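PDB 6G1B: hydrogen peroxide-inducible genes activator from Corynebacterium glutamicum, which probably acts as an OxyR-type transcriptional regulator of the LysR family that senses hydrogen peroxide and controls genes of the peroxide response. Local coordinates for residues 154-159 / 284-289. The protein carries 1 engineered substitution. Numbering follows the deposited sequence.
With 1PS (3-pyridinium-1-ylpropane-1-sulfonate), chain E; PEO (hydrogen peroxide), chain H.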
ATOM      1  N   ALA A 154      -5.796   3.581 -31.063  1.00 32.89           N
ATOM      2  CA  ALA A 154      -4.918   2.415 -30.974  1.00 32.87           C
ATOM      3  C   ALA A 154      -4.120   2.288 -32.268  1.00 32.72           C
ATOM      4  O   ALA A 154      -4.688   2.336 -33.355  1.00 32.23           O
ATOM      5  CB  ALA A 154      -5.744   1.158 -30.750  1.00 32.84           C
ATOM      6  N   MET A 155      -2.810   2.117 -32.142  1.00 33.12           N
ATOM      7  CA  MET A 155      -1.931   1.903 -33.278  1.00 33.17           C
ATOM      8  C   MET A 155      -1.720   0.397 -33.351  1.00 33.43           C
ATOM      9  O   MET A 155      -1.195  -0.191 -32.430  1.00 33.73           O
ATOM     10  CB  MET A 155      -0.617   2.646 -33.088  1.00 33.55           C
ATOM     11  CG  MET A 155       0.375   2.484 -34.203  1.00 33.41           C
ATOM     12  SD  MET A 155       1.886   3.365 -33.782  1.00 34.28           S
ATOM     13  CE  MET A 155       2.870   3.094 -35.259  1.00 34.11           C
ATOM     14  N   MET A 156      -2.127  -0.209 -34.459  1.00 33.68           N
ATOM     15  CA  MET A 156      -2.168  -1.659 -34.582  1.00 34.38           C
ATOM     16  C   MET A 156      -2.208  -2.119 -36.045  1.00 34.54           C
ATOM     17  O   MET A 156      -2.263  -1.300 -36.955  1.00 34.28           O
ATOM     18  CB  MET A 156      -3.389  -2.166 -33.815  1.00 35.02           C
ATOM     19  CG  MET A 156      -4.713  -1.575 -34.300  1.00 35.05           C
ATOM     20  SD  MET A 156      -6.150  -2.153 -33.375  1.00 36.38           S
ATOM     21  CE  MET A 156      -6.359  -3.701 -34.225  1.00 36.74           C
ATOM     22  N   ALA A 157      -2.167  -3.429 -36.260  1.00 35.28           N
ATOM     23  CA  ALA A 157      -2.259  -4.010 -37.621  1.00 36.08           C
ATOM     24  C   ALA A 157      -3.689  -3.941 -38.143  1.00 36.70           C
ATOM     25  O   ALA A 157      -4.641  -4.227 -37.422  1.00 38.41           O
ATOM     26  CB  ALA A 157      -1.775  -5.455 -37.626  1.00 36.48           C
ATOM     27  N   LEU A 158      -3.841  -3.509 -39.368  1.00 37.25           N
ATOM     28  CA  LEU A 158      -5.132  -3.488 -40.050  1.00 38.52           C
ATOM     29  C   LEU A 158      -5.225  -4.715 -40.936  1.00 40.36           C
ATOM     30  O   LEU A 158      -4.199  -5.227 -41.400  1.00 41.21           O
ATOM     31  CB  LEU A 158      -5.284  -2.237 -40.919  1.00 38.12           C
ATOM     32  CG  LEU A 158      -4.987  -0.911 -40.228  1.00 37.33           C
ATOM     33  CD1 LEU A 158      -5.305   0.210 -41.200  1.00 37.80           C
ATOM     34  CD2 LEU A 158      -5.749  -0.747 -38.911  1.00 36.73           C
ATOM     35  N   PRO A 159      -6.439  -5.201 -41.187  1.00 42.37           N
ATOM     36  CA  PRO A 159      -7.713  -4.688 -40.675  1.00 43.20           C
ATOM     37  C   PRO A 159      -7.874  -5.016 -39.204  1.00 43.28           C
ATOM     38  O   PRO A 159      -7.355  -6.017 -38.737  1.00 44.25           O
ATOM     39  CB  PRO A 159      -8.750  -5.383 -41.554  1.00 44.62           C
ATOM     40  CG  PRO A 159      -8.083  -6.632 -42.003  1.00 45.55           C
ATOM     41  CD  PRO A 159      -6.629  -6.307 -42.145  1.00 44.27           C
ATOM     42  N   GLY A 284      -1.942   0.814 -38.798  1.00 34.67           N
ATOM     43  CA  GLY A 284      -2.956   1.874 -38.830  1.00 34.64           C
ATOM     44  C   GLY A 284      -3.337   2.420 -37.463  1.00 34.50           C
ATOM     45  O   GLY A 284      -2.986   1.867 -36.437  1.00 34.47           O
ATOM     46  N   LEU A 285      -4.060   3.519 -37.451  1.00 34.62           N
ATOM     47  CA  LEU A 285      -4.640   4.068 -36.215  1.00 34.58           C
ATOM     48  C   LEU A 285      -6.117   3.698 -36.210  1.00 34.39           C
ATOM     49  O   LEU A 285      -6.788   3.920 -37.217  1.00 34.62           O
ATOM     50  CB  LEU A 285      -4.499   5.557 -36.189  1.00 34.98           C
ATOM     51  CG  LEU A 285      -3.269   6.229 -35.668  1.00 35.68           C
ATOM     52  CD1 LEU A 285      -3.639   7.713 -35.487  1.00 36.21           C
ATOM     53  CD2 LEU A 285      -2.807   5.630 -34.346  1.00 35.81           C
ATOM     54  N   VAL A 286      -6.623   3.109 -35.131  1.00 34.35           N
ATOM     55  CA  VAL A 286      -8.045   2.812 -35.050  1.00 34.46           C
ATOM     56  C   VAL A 286      -8.721   3.581 -33.911  1.00 34.51           C
ATOM     57  O   VAL A 286      -8.200   3.658 -32.801  1.00 34.86           O
ATOM     58  CB  VAL A 286      -8.410   1.294 -35.192  1.00 34.77           C
ATOM     59  CG1 VAL A 286      -7.198   0.416 -35.320  1.00 34.92           C
ATOM     60  CG2 VAL A 286      -9.396   0.792 -34.175  1.00 35.06           C
ATOM     61  N   TYR A 287      -9.879   4.165 -34.191  1.00 34.54           N
ATOM     62  CA  TYR A 287     -10.578   4.975 -33.178  1.00 34.58           C
ATOM     63  C   TYR A 287     -12.085   4.770 -33.250  1.00 34.70           C
ATOM     64  O   TYR A 287     -12.571   4.193 -34.210  1.00 35.05           O
ATOM     65  CB  TYR A 287     -10.165   6.436 -33.306  1.00 34.61           C
ATOM     66  CG  TYR A 287     -10.650   7.130 -34.557  1.00 34.82           C
ATOM     67  CD1 TYR A 287      -9.891   7.128 -35.731  1.00 35.14           C
ATOM     68  CD2 TYR A 287     -11.861   7.821 -34.558  1.00 34.96           C
ATOM     69  CE1 TYR A 287     -10.331   7.791 -36.869  1.00 35.69           C
ATOM     70  CE2 TYR A 287     -12.316   8.496 -35.680  1.00 35.47           C
ATOM     71  CZ  TYR A 287     -11.566   8.466 -36.839  1.00 35.95           C
ATOM     72  OH  TYR A 287     -12.059   9.129 -37.934  1.00 36.80           O
ATOM     73  N   ARG A 288     -12.806   5.203 -32.223  1.00 34.77           N
ATOM     74  CA  ARG A 288     -14.273   5.032 -32.162  1.00 35.12           C
ATOM     75  C   ARG A 288     -14.955   5.992 -33.123  1.00 35.47           C
ATOM     76  O   ARG A 288     -14.698   7.206 -33.076  1.00 35.22           O
ATOM     77  CB  ARG A 288     -14.785   5.281 -30.739  1.00 34.91           C
ATOM     78  CG  ARG A 288     -14.214   4.433 -29.610  1.00 35.07           C
ATOM     79  CD  ARG A 288     -14.838   4.849 -28.255  1.00 35.18           C
ATOM     80  NE  ARG A 288     -14.375   6.180 -27.867  1.00 34.65           N
ATOM     81  CZ  ARG A 288     -13.192   6.473 -27.337  1.00 34.81           C
ATOM     82  NH1 ARG A 288     -12.291   5.526 -27.029  1.00 35.31           N
ATOM     83  NH2 ARG A 288     -12.904   7.741 -27.109  1.00 34.69           N
ATOM     84  N   SER A 289     -15.850   5.484 -33.975  1.00 36.58           N
ATOM     85  CA  SER A 289     -16.767   6.342 -34.806  1.00 37.43           C
ATOM     86  C   SER A 289     -17.478   7.475 -34.075  1.00 37.40           C
ATOM     87  O   SER A 289     -17.756   8.514 -34.665  1.00 37.55           O
ATOM     88  CB  SER A 289     -17.897   5.508 -35.396  1.00 38.55           C
ATOM     89  OG  SER A 289     -17.348   4.732 -36.384  1.00 39.56           O
TER
HETATM   90  N1  1PS E 403     -18.186  12.182 -35.528  0.83 52.21           N
HETATM   91  C1  1PS E 403     -18.883  11.617 -34.505  1.00 44.90           C
HETATM   92  C2  1PS E 403     -19.506  12.416 -33.560  0.55 51.36           C
HETATM   93  C3  1PS E 403     -18.101  13.538 -35.603  1.00 57.05           C
HETATM   94  C4  1PS E 403     -18.726  14.336 -34.655  0.90 51.19           C
HETATM   95  C5  1PS E 403     -19.420  13.766 -33.644  1.00 52.38           C
HETATM   96  C6  1PS E 403     -17.500  11.357 -36.516  1.00 57.78           C
HETATM   97  C7  1PS E 403     -18.446  10.503 -37.357  1.00 55.85           C
HETATM   98  C8  1PS E 403     -17.666   9.328 -37.946  0.56 55.58           C
HETATM   99  S1  1PS E 403     -18.494   8.742 -39.445  0.92 57.05           S
HETATM  100  O1  1PS E 403     -17.840   7.479 -39.948  0.78 57.08           O
HETATM  101  O2  1PS E 403     -18.481   9.803 -40.515  0.85 53.52           O
HETATM  102  O3  1PS E 403     -19.972   8.559 -39.205  0.62 45.17           O
HETATM  103  O1  PEO H 406     -10.933   7.526 -41.270  1.00 63.77           O
HETATM  104  O2  PEO H 406     -10.855   8.845 -40.599  1.00 63.70           O
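M156 and V286 meet on one face of an antiparallel strand pair. M156 CB stays clear of V286; chi1 of 58° places CG between the backbone N and the carbonyl carbon, within 3.3 Å of V286 CG1. This closeness, tighter than a usual carbon contact, is doubtful in detail, because CG1 is nearly eclipsed with its backbone N. SD follows at 3.4 Å from the same methyl, and the bend at chi3 (-81°) leaves CE just beyond contact distance of it; T139 and L143 of helix 139-147 also pack against M156. V286 presents CG1 also to L158 CD2 at 4.0 Å.

Beneath these side chains, two hydrogen-bonded pairs, A154 with V286 and M156 with G284, flank the non-hydrogen-bonded pair M155 with L285. Each outer pair has two reciprocal bonds; V286 N to A154 O, at 2.7 Å, lies in the carbonyl plane, whereas G284 N approaches M156 O from beyond the oxygen, nearly in line with the C=O bond (169°). Strand 153-158 is thereby joined antiparallel to strand 278-288 in the mixed sheet of the LysR substrate-binding domain, which has a periplasmic-binding-protein type of fold.

G284 lacks a side chain, and L158 fills that side of the strand: its CG and CD1 both lie 3.7 Å from G284 CA. On the opposite face, M155 CB touches L285 CD2 at 3.9 Å, and both residues pack on L304 of helix 294-317. Farther along the strand, Y287 OH comes 2.9 Å from O2 of a bound hydrogen peroxide, which sits at the ring edge, near its plane.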